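Local coordinates for fatty acid synthase 1, isoform A (Drosophila melanogaster, PDB 6FN6), which probably makes long-chain saturated fatty acids from acetyl-CoA and malonyl-CoA with NADPH, this piece being its dehydratase, enoyl reductase and ketoreductase region, at residues Asp175-Phe180 with Val239-Leu244; Arg263-Pro268 with Arg554-Glu559; Arg652-Val657 with Met672-Pro677. One frame throughout, in Å; residues are numbered along the deposited sequence.

Overall arrangement
The three contacts follow one another along the chain and lie far apart. Contact 1 packs a helix on a strand in the predicted C-terminal hotdog fold of the dehydratase. Its helix carries D175, the predicted proton donor, and the L178 side chain lies about 7 Å from that of H24, the predicted proton acceptor. Contact 2, centred 55 Å from contact 1 and across the chain's centre from it, joins strand 257-268 to strand 549-557, the latter of the pseudo-KR family. Contact 3 is an antiparallel strand pair, probably of the enoyl reductase, its centre 47 Å from contact 1 and 52 Å from contact 2. Contacts 1 and 3 come nearest, about 28 Å between atoms.

Contact 1: Asp175-Phe180 with Val239-Leu244; sequences DTMLQF and VELRGL
M177 and L178 pack against V239, L241 and L244 in a wholly apolar helix-on-sheet contact, inside the predicted C-terminal hotdog fold of the dehydratase. In such a fold a long helix is wrapped by a curved antiparallel sheet; here the axes of the helix segment and of strand 239-242 approach to 10.4 Å, with their directions 43° from parallel. Side chains therefore do all the touching, and no hydrogen bond crosses the gap. M177 points at the strand and is straight as far as its sulfur, where a bend about CG-SD (chi3 63°) turns the methyl toward L241. Its SD meets V239 CG1 at 3.6 Å, and its CE reaches on to L241 CD1 at 4.0 Å. The unbranched, flexible thioether suits this place, since one chain can follow two branched neighbours. L178 starts off to the side, yet its CD2 methyl lies 3.8 Å from L241 CD1 and 4.0 Å from L244 CD2, the L178 and L241 side chains meeting at about a right angle. L244 can join in because the chain turns a corner at G243, with a positive phi (61°), a conformation most readily taken up by glycine. The polar groups look elsewhere: D175, the predicted proton donor, points away from the strand, and E240 faces away from the helix and forms salt bridges with R242 and K235. Strand 239-248 runs between strands 191-201 and 233-236; M177 also rests on I234 and S236 of the latter, V239 on W170, F173 and M174 earlier in helix 170-183, and L244 on I196 of the former.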
loop_
_atom_site.group_PDB
_atom_site.type_symbol
_atom_site.label_atom_id
_atom_site.label_comp_id
_atom_site.label_asym_id
_atom_site.label_seq_id
_atom_site.Cartn_x
_atom_site.Cartn_y
_atom_site.Cartn_z
ATOM N N ASP A 175 23.259 19.722 -1.801
ATOM C CA ASP A 175 23.870 18.625 -2.548
ATOM C C ASP A 175 25.077 18.059 -1.804
ATOM O O ASP A 175 25.243 16.846 -1.721
ATOM C CB ASP A 175 24.293 19.082 -3.944
ATOM C CG ASP A 175 24.823 17.938 -4.793
ATOM O OD1 ASP A 175 24.163 16.882 -4.854
ATOM O OD2 ASP A 175 25.903 18.092 -5.400
ATOM N N THR A 176 25.920 18.935 -1.264
ATOM C CA THR A 176 27.103 18.489 -0.531
ATOM C C THR A 176 26.704 17.681 0.705
ATOM O O THR A 176 27.475 16.850 1.181
ATOM C CB THR A 176 28.002 19.673 -0.110
ATOM O OG1 THR A 176 27.235 20.639 0.618
ATOM C CG2 THR A 176 28.620 20.329 -1.333
ATOM N N MET A 177 25.509 17.936 1.229
ATOM C CA MET A 177 24.975 17.125 2.322
ATOM C C MET A 177 24.721 15.693 1.844
ATOM O O MET A 177 24.935 14.737 2.586
ATOM C CB MET A 177 23.685 17.729 2.876
ATOM C CG MET A 177 23.851 19.114 3.485
ATOM S SD MET A 177 22.319 19.774 4.183
ATOM C CE MET A 177 21.998 18.589 5.484
ATOM N N LEU A 178 24.256 15.551 0.605
ATOM C CA LEU A 178 24.038 14.229 0.025
ATOM C C LEU A 178 25.368 13.566 -0.315
ATOM O O LEU A 178 25.537 12.360 -0.134
ATOM C CB LEU A 178 23.167 14.318 -1.231
ATOM C CG LEU A 178 21.819 15.026 -1.093
ATOM C CD1 LEU A 178 21.000 14.845 -2.362
ATOM C CD2 LEU A 178 21.054 14.526 0.121
ATOM N N GLN A 179 26.309 14.360 -0.815
ATOM C CA GLN A 179 27.650 13.868 -1.083
ATOM C C GLN A 179 28.226 13.287 0.199
ATOM O O GLN A 179 28.823 12.212 0.200
ATOM C CB GLN A 179 28.554 14.983 -1.610
ATOM C CG GLN A 179 28.099 15.607 -2.911
ATOM C CD GLN A 179 29.010 16.736 -3.346
ATOM O OE1 GLN A 179 30.049 16.976 -2.733
ATOM N NE2 GLN A 179 28.624 17.438 -4.403
ATOM N N PHE A 180 28.046 14.020 1.288
ATOM C CA PHE A 180 28.615 13.638 2.570
ATOM C C PHE A 180 28.072 12.299 3.055
ATOM O O PHE A 180 28.804 11.493 3.631
ATOM C CB PHE A 180 28.341 14.720 3.615
ATOM C CG PHE A 180 28.977 14.441 4.939
ATOM C CD1 PHE A 180 30.310 14.744 5.158
ATOM C CD2 PHE A 180 28.246 13.870 5.962
ATOM C CE1 PHE A 180 30.900 14.481 6.375
ATOM C CE2 PHE A 180 28.827 13.606 7.180
ATOM C CZ PHE A 180 30.156 13.912 7.389
ATOM N N VAL A 239 19.181 22.869 7.545
ATOM C CA VAL A 239 18.683 21.756 6.746
ATOM C C VAL A 239 18.787 20.455 7.539
ATOM O O VAL A 239 19.826 20.149 8.121
ATOM C CB VAL A 239 19.442 21.645 5.406
ATOM C CG1 VAL A 239 18.829 20.555 4.530
ATOM C CG2 VAL A 239 19.441 22.982 4.673
ATOM N N GLU A 240 17.698 19.698 7.564
ATOM C CA GLU A 240 17.675 18.406 8.238
ATOM C C GLU A 240 17.051 17.352 7.322
ATOM O O GLU A 240 15.892 17.473 6.927
ATOM C CB GLU A 240 16.899 18.505 9.552
ATOM C CG GLU A 240 17.057 17.306 10.462
ATOM C CD GLU A 240 16.185 17.395 11.700
ATOM O OE1 GLU A 240 16.533 18.164 12.620
ATOM O OE2 GLU A 240 15.156 16.692 11.755
ATOM N N LEU A 241 17.826 16.325 6.988
ATOM C CA LEU A 241 17.385 15.308 6.036
ATOM C C LEU A 241 17.269 13.934 6.691
ATOM O O LEU A 241 18.244 13.404 7.219
ATOM C CB LEU A 241 18.350 15.245 4.848
ATOM C CG LEU A 241 18.551 16.568 4.100
ATOM C CD1 LEU A 241 19.629 16.433 3.038
ATOM C CD2 LEU A 241 17.245 17.054 3.477
ATOM N N ARG A 242 16.064 13.368 6.661
ATOM C CA ARG A 242 15.804 12.069 7.275
ATOM C C ARG A 242 15.482 11.009 6.222
ATOM O O ARG A 242 14.872 11.309 5.196
ATOM C CB ARG A 242 14.641 12.169 8.267
ATOM C CG ARG A 242 14.719 13.358 9.214
ATOM C CD ARG A 242 13.584 13.324 10.221
ATOM N NE ARG A 242 13.360 14.624 10.848
ATOM C CZ ARG A 242 12.396 14.874 11.730
ATOM N NH1 ARG A 242 11.558 13.912 12.092
ATOM N NH2 ARG A 242 12.266 16.089 12.246
ATOM N N GLY A 243 15.897 9.772 6.481
ATOM C CA GLY A 243 15.524 8.644 5.646
ATOM C C GLY A 243 15.973 8.718 4.198
ATOM O O GLY A 243 15.182 8.484 3.286
ATOM N N LEU A 244 17.242 9.037 3.980
ATOM C CA LEU A 244 17.787 9.095 2.628
ATOM C C LEU A 244 17.978 7.690 2.055
ATOM O O LEU A 244 18.495 6.800 2.727
ATOM C CB LEU A 244 19.111 9.863 2.616
ATOM C CG LEU A 244 19.856 9.915 1.280
ATOM C CD1 LEU A 244 18.988 10.532 0.189
ATOM C CD2 LEU A 244 21.151 10.696 1.425
#

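Contact 2: Arg263-Pro268 with Arg554-Glu559; sequences RYQFVP and RHLKLE
Y264 and H555 leave their neighbouring strands side by side, with the CB of H555 over the face of the tyrosine ring, 3.9 Å from its centre: a CH-pi contact 11° off the ring normal. Beyond CB, the imidazole stands on edge to the tyrosine face in an offset edge-to-face pair, planes at 81°, its CD2 being 3.8 Å from Y264 OH. The backbone sets CB there; CG, between backbone N and carbonyl carbon (chi1 51°), then brings up the imidazole edge. The two residues form a non-hydrogen-bonded antiparallel pair between strand 257-268 and pseudo-KR strand 549-557, flanked by the hydrogen-bonded pairs R263-L556 and Q265-R554; the other edge of strand 257-268 pairs with strand 1162-1168. On the face of R263 and Q265, L556 CD2 lies over the R263 guanidinium, 4.1 Å from NH2, while L558 CD2 comes in at its edge and touches R263 CD at 3.7 Å; arginine suits both, its aliphatic stem packing on L558 while the residue stays partly exposed. Farther along, the V267 and R554 side chains cross at about a right angle, V267 CG2 4.2 Å from R554 CB. R554 then folds twice, taking its charged end to Q292 and E296 of helix 279-296.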
loop_
_atom_site.group_PDB
_atom_site.type_symbol
_atom_site.label_atom_id
_atom_site.label_comp_id
_atom_site.label_asym_id
_atom_site.label_seq_id
_atom_site.Cartn_x
_atom_site.Cartn_y
_atom_site.Cartn_z
ATOM N N ARG A 263 56.081 -6.749 -25.723
ATOM C CA ARG A 263 57.329 -7.225 -25.143
ATOM C C ARG A 263 58.521 -6.850 -26.020
ATOM O O ARG A 263 58.452 -6.921 -27.247
ATOM C CB ARG A 263 57.279 -8.740 -24.941
ATOM C CG ARG A 263 57.338 -9.538 -26.227
ATOM C CD ARG A 263 57.195 -11.025 -25.970
ATOM N NE ARG A 263 56.857 -11.748 -27.194
ATOM C CZ ARG A 263 57.744 -12.235 -28.056
ATOM N NH1 ARG A 263 59.045 -12.086 -27.844
ATOM N NH2 ARG A 263 57.323 -12.874 -29.138
ATOM N N TYR A 264 59.608 -6.437 -25.378
ATOM C CA TYR A 264 60.845 -6.138 -26.084
ATOM C C TYR A 264 61.671 -7.405 -26.253
ATOM O O TYR A 264 61.640 -8.290 -25.401
ATOM C CB TYR A 264 61.651 -5.079 -25.331
ATOM C CG TYR A 264 61.168 -3.672 -25.578
ATOM C CD1 TYR A 264 60.144 -3.130 -24.818
ATOM C CD2 TYR A 264 61.731 -2.887 -26.571
ATOM C CE1 TYR A 264 59.695 -1.845 -25.035
ATOM C CE2 TYR A 264 61.287 -1.598 -26.798
ATOM C CZ TYR A 264 60.267 -1.085 -26.027
ATOM O OH TYR A 264 59.816 0.196 -26.243
ATOM N N GLN A 265 62.382 -7.502 -27.373
ATOM C CA GLN A 265 63.322 -8.596 -27.594
ATOM C C GLN A 265 64.360 -8.212 -28.643
ATOM O O GLN A 265 64.148 -7.294 -29.436
ATOM C CB GLN A 265 62.595 -9.873 -28.028
ATOM C CG GLN A 265 61.793 -9.749 -29.315
ATOM C CD GLN A 265 61.392 -11.102 -29.877
ATOM O OE1 GLN A 265 60.240 -11.519 -29.768
ATOM N NE2 GLN A 265 62.350 -11.796 -30.483
ATOM N N PHE A 266 65.478 -8.929 -28.643
ATOM C CA PHE A 266 66.538 -8.697 -29.612
ATOM C C PHE A 266 66.206 -9.356 -30.945
ATOM O O PHE A 266 65.945 -10.558 -31.008
ATOM C CB PHE A 266 67.872 -9.227 -29.086
ATOM C CG PHE A 266 69.002 -9.097 -30.066
ATOM C CD1 PHE A 266 69.623 -7.876 -30.268
ATOM C CD2 PHE A 266 69.441 -10.195 -30.786
ATOM C CE1 PHE A 266 70.660 -7.752 -31.170
ATOM C CE2 PHE A 266 70.476 -10.079 -31.690
ATOM C CZ PHE A 266 71.087 -8.855 -31.882
ATOM N N VAL A 267 66.203 -8.554 -32.006
ATOM C CA VAL A 267 65.948 -9.047 -33.352
ATOM C C VAL A 267 67.200 -8.849 -34.197
ATOM O O VAL A 267 67.587 -7.711 -34.471
ATOM C CB VAL A 267 64.740 -8.339 -33.992
ATOM C CG1 VAL A 267 64.485 -8.872 -35.400
ATOM C CG2 VAL A 267 63.504 -8.503 -33.128
ATOM N N PRO A 268 67.853 -9.950 -34.604
ATOM C CA PRO A 268 69.011 -9.796 -35.491
ATOM C C PRO A 268 68.631 -9.111 -36.800
ATOM O O PRO A 268 67.526 -9.342 -37.296
ATOM C CB PRO A 268 69.462 -11.240 -35.747
ATOM C CG PRO A 268 68.882 -12.038 -34.638
ATOM C CD PRO A 268 67.596 -11.363 -34.279
ATOM N N ARG A 554 63.324 -4.556 -30.496
ATOM C CA ARG A 554 62.032 -4.177 -31.053
ATOM C C ARG A 554 60.890 -4.663 -30.160
ATOM O O ARG A 554 61.011 -5.683 -29.479
ATOM C CB ARG A 554 61.878 -4.742 -32.466
ATOM C CG ARG A 554 62.981 -4.322 -33.432
ATOM C CD ARG A 554 62.653 -3.025 -34.164
ATOM N NE ARG A 554 62.522 -1.872 -33.273
ATOM C CZ ARG A 554 63.503 -1.018 -32.984
ATOM N NH1 ARG A 554 64.718 -1.172 -33.501
ATOM N NH2 ARG A 554 63.269 0.001 -32.168
ATOM N N HIS A 555 59.788 -3.922 -30.157
ATOM C CA HIS A 555 58.628 -4.270 -29.340
ATOM C C HIS A 555 57.543 -4.933 -30.184
ATOM O O HIS A 555 57.085 -4.370 -31.177
ATOM C CB HIS A 555 58.069 -3.032 -28.636
ATOM C CG HIS A 555 57.824 -1.872 -29.549
ATOM N ND1 HIS A 555 56.813 -1.861 -30.485
ATOM C CD2 HIS A 555 58.450 -0.678 -29.658
ATOM C CE1 HIS A 555 56.832 -0.712 -31.137
ATOM N NE2 HIS A 555 57.816 0.024 -30.653
ATOM N N LEU A 556 57.148 -6.137 -29.782
ATOM C CA LEU A 556 56.167 -6.924 -30.524
ATOM C C LEU A 556 54.809 -6.958 -29.820
ATOM O O LEU A 556 54.731 -7.097 -28.597
ATOM C CB LEU A 556 56.684 -8.347 -30.723
ATOM C CG LEU A 556 57.579 -8.591 -31.943
ATOM C CD1 LEU A 556 58.717 -7.586 -32.016
ATOM C CD2 LEU A 556 58.131 -10.006 -31.909
ATOM N N LYS A 557 53.744 -6.836 -30.609
ATOM C CA LYS A 557 52.379 -6.877 -30.091
ATOM C C LYS A 557 52.034 -8.276 -29.585
ATOM O O LYS A 557 52.229 -9.262 -30.297
ATOM C CB LYS A 557 51.373 -6.459 -31.170
ATOM C CG LYS A 557 51.419 -4.985 -31.564
ATOM C CD LYS A 557 50.676 -4.751 -32.878
ATOM C CE LYS A 557 50.857 -3.337 -33.419
ATOM N NZ LYS A 557 52.285 -2.956 -33.577
ATOM N N LEU A 558 51.530 -8.363 -28.358
ATOM C CA LEU A 558 51.172 -9.654 -27.772
ATOM C C LEU A 558 49.786 -10.106 -28.249
ATOM O O LEU A 558 48.875 -9.293 -28.415
ATOM C CB LEU A 558 51.220 -9.578 -26.244
ATOM C CG LEU A 558 52.621 -9.366 -25.652
ATOM C CD1 LEU A 558 52.546 -9.026 -24.173
ATOM C CD2 LEU A 558 53.506 -10.588 -25.871
ATOM N N GLU A 559 49.641 -11.413 -28.455
ATOM C CA GLU A 559 48.427 -11.995 -29.029
ATOM C C GLU A 559 47.279 -12.196 -28.039
ATOM O O GLU A 559 46.115 -12.214 -28.438
ATOM C CB GLU A 559 48.772 -13.349 -29.665
ATOM C CG GLU A 559 47.606 -14.078 -30.346
ATOM C CD GLU A 559 47.081 -13.360 -31.576
ATOM O OE1 GLU A 559 47.531 -12.228 -31.853
ATOM O OE2 GLU A 559 46.213 -13.933 -32.270
#

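Contact 3: Arg652-Val657 with Met672-Pro677; sequences RVMAMV and MMWQIP
The indole of W674 is met at its edge by the opposing backbone, with M654 O and A655 C near the ring plane, while M654 CE touches CE3 at 3.6 Å and M656 CB lies 4.1 Å from CZ3. The other flat group, the R652 guanidinium, has I676 CB over one face and P677 O at its edge. There NH2 donates a 2.8 Å bond to P677 O (154° at the hydrogen), close to the guanidinium plane but above the plane of the carbonyl. The bend at chi3 (63°) brings the guanidinium over I676, and NH2 also bonds W680 O. With an alanine here, P677 O would probably lose this donor and I676 the flat cover over its branched side chain. These groups hang on an antiparallel strand pair, probably of the enoyl reductase. M654 and W674 exchange two almost straight backbone bonds, M654 N to W674 O and W674 N to M654 O, each 2.9 Å. On the other face, A655 is small enough for M673 CG to settle 3.6 Å from its CB, and V653 CG1 meets M673 SD at 3.8 Å. Helices 689-702 and 844-860 contact the tryptophan, and V851 O accepts a hydrogen bond from its NE1. Methionines and an indole make a pliable apolar filling, while the buried indole N-H keeps a polar mate and the arginine ties down backbone carbonyls.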
loop_
_atom_site.group_PDB
_atom_site.type_symbol
_atom_site.label_atom_id
_atom_site.label_comp_id
_atom_site.label_asym_id
_atom_site.label_seq_id
_atom_site.Cartn_x
_atom_site.Cartn_y
_atom_site.Cartn_z
ATOM N N ARG A 652 27.302 -38.678 -3.997
ATOM C CA ARG A 652 26.402 -37.931 -4.872
ATOM C C ARG A 652 25.555 -36.965 -4.050
ATOM O O ARG A 652 24.768 -37.386 -3.202
ATOM C CB ARG A 652 25.511 -38.885 -5.676
ATOM C CG ARG A 652 26.160 -39.371 -6.967
ATOM C CD ARG A 652 25.491 -40.612 -7.551
ATOM N NE ARG A 652 24.097 -40.385 -7.941
ATOM C CZ ARG A 652 23.034 -40.812 -7.261
ATOM N NH1 ARG A 652 23.172 -41.502 -6.134
ATOM N NH2 ARG A 652 21.815 -40.549 -7.717
ATOM N N VAL A 653 25.727 -35.670 -4.305
ATOM C CA VAL A 653 25.135 -34.637 -3.465
ATOM C C VAL A 653 24.530 -33.513 -4.300
ATOM O O VAL A 653 24.999 -33.209 -5.397
ATOM C CB VAL A 653 26.185 -34.067 -2.485
ATOM C CG1 VAL A 653 25.574 -32.994 -1.585
ATOM C CG2 VAL A 653 26.802 -35.174 -1.650
ATOM N N MET A 654 23.474 -32.910 -3.763
ATOM C CA MET A 654 22.894 -31.691 -4.313
ATOM C C MET A 654 22.875 -30.651 -3.202
ATOM O O MET A 654 22.647 -30.992 -2.042
ATOM C CB MET A 654 21.485 -31.940 -4.849
ATOM C CG MET A 654 20.666 -32.877 -3.987
ATOM S SD MET A 654 18.957 -33.035 -4.525
ATOM C CE MET A 654 18.211 -31.658 -3.666
ATOM N N ALA A 655 23.136 -29.392 -3.544
ATOM C CA ALA A 655 23.290 -28.363 -2.522
ATOM C C ALA A 655 22.688 -27.022 -2.918
ATOM O O ALA A 655 22.327 -26.795 -4.073
ATOM C CB ALA A 655 24.763 -28.183 -2.202
ATOM N N MET A 656 22.605 -26.135 -1.932
ATOM C CA MET A 656 22.126 -24.776 -2.128
ATOM C C MET A 656 23.093 -23.818 -1.442
ATOM O O MET A 656 23.483 -24.038 -0.294
ATOM C CB MET A 656 20.711 -24.610 -1.570
ATOM C CG MET A 656 20.130 -23.217 -1.751
ATOM S SD MET A 656 18.431 -23.081 -1.175
ATOM C CE MET A 656 18.608 -23.532 0.552
ATOM N N VAL A 657 23.489 -22.769 -2.155
ATOM C CA VAL A 657 24.475 -21.822 -1.648
ATOM C C VAL A 657 24.079 -20.393 -2.004
ATOM O O VAL A 657 23.278 -20.177 -2.913
ATOM C CB VAL A 657 25.873 -22.145 -2.193
ATOM C CG1 VAL A 657 26.439 -23.380 -1.508
ATOM C CG2 VAL A 657 25.813 -22.352 -3.702
ATOM N N MET A 672 22.853 -27.103 4.503
ATOM C CA MET A 672 22.084 -26.965 3.276
ATOM C C MET A 672 22.594 -27.907 2.184
ATOM O O MET A 672 23.019 -27.469 1.116
ATOM C CB MET A 672 22.121 -25.511 2.795
ATOM C CG MET A 672 21.188 -24.593 3.580
ATOM S SD MET A 672 21.558 -22.837 3.407
ATOM C CE MET A 672 23.037 -22.689 4.409
ATOM N N MET A 673 22.535 -29.206 2.464
ATOM C CA MET A 673 22.871 -30.230 1.477
ATOM C C MET A 673 21.981 -31.460 1.621
ATOM O O MET A 673 21.611 -31.855 2.726
ATOM C CB MET A 673 24.340 -30.664 1.568
ATOM C CG MET A 673 25.332 -29.648 1.039
ATOM S SD MET A 673 26.961 -30.366 0.713
ATOM C CE MET A 673 27.625 -30.597 2.349
ATOM N N TRP A 674 21.645 -32.059 0.484
ATOM C CA TRP A 674 20.887 -33.301 0.454
ATOM C C TRP A 674 21.708 -34.334 -0.311
ATOM O O TRP A 674 22.364 -33.999 -1.295
ATOM C CB TRP A 674 19.530 -33.108 -0.225
ATOM C CG TRP A 674 18.703 -31.992 0.328
ATOM C CD1 TRP A 674 17.687 -32.092 1.234
ATOM C CD2 TRP A 674 18.807 -30.603 -0.006
ATOM N NE1 TRP A 674 17.156 -30.850 1.489
ATOM C CE2 TRP A 674 17.826 -29.919 0.739
ATOM C CE3 TRP A 674 19.635 -29.872 -0.862
ATOM C CZ2 TRP A 674 17.653 -28.540 0.656
ATOM C CZ3 TRP A 674 19.462 -28.502 -0.944
ATOM C CH2 TRP A 674 18.479 -27.851 -0.189
ATOM N N GLN A 675 21.683 -35.585 0.136
ATOM C CA GLN A 675 22.325 -36.652 -0.622
ATOM C C GLN A 675 21.370 -37.127 -1.707
ATOM O O GLN A 675 20.239 -37.519 -1.421
ATOM C CB GLN A 675 22.739 -37.814 0.283
ATOM C CG GLN A 675 23.927 -37.499 1.180
ATOM C CD GLN A 675 24.742 -38.731 1.533
ATOM O OE1 GLN A 675 24.724 -39.730 0.813
ATOM N NE2 GLN A 675 25.473 -38.660 2.639
ATOM N N ILE A 676 21.830 -37.081 -2.952
ATOM C CA ILE A 676 20.981 -37.412 -4.087
ATOM C C ILE A 676 20.454 -38.837 -3.920
ATOM O O ILE A 676 21.219 -39.749 -3.607
ATOM C CB ILE A 676 21.737 -37.255 -5.421
ATOM C CG1 ILE A 676 22.318 -35.842 -5.547
ATOM C CG2 ILE A 676 20.804 -37.549 -6.595
ATOM C CD1 ILE A 676 23.202 -35.635 -6.767
ATOM N N PRO A 677 19.138 -39.031 -4.116
ATOM C CA PRO A 677 18.563 -40.378 -4.067
ATOM C C PRO A 677 18.852 -41.179 -5.333
ATOM O O PRO A 677 19.339 -40.618 -6.316
ATOM C CB PRO A 677 17.066 -40.112 -3.920
ATOM C CG PRO A 677 16.855 -38.821 -4.607
ATOM C CD PRO A 677 18.102 -38.011 -4.365
#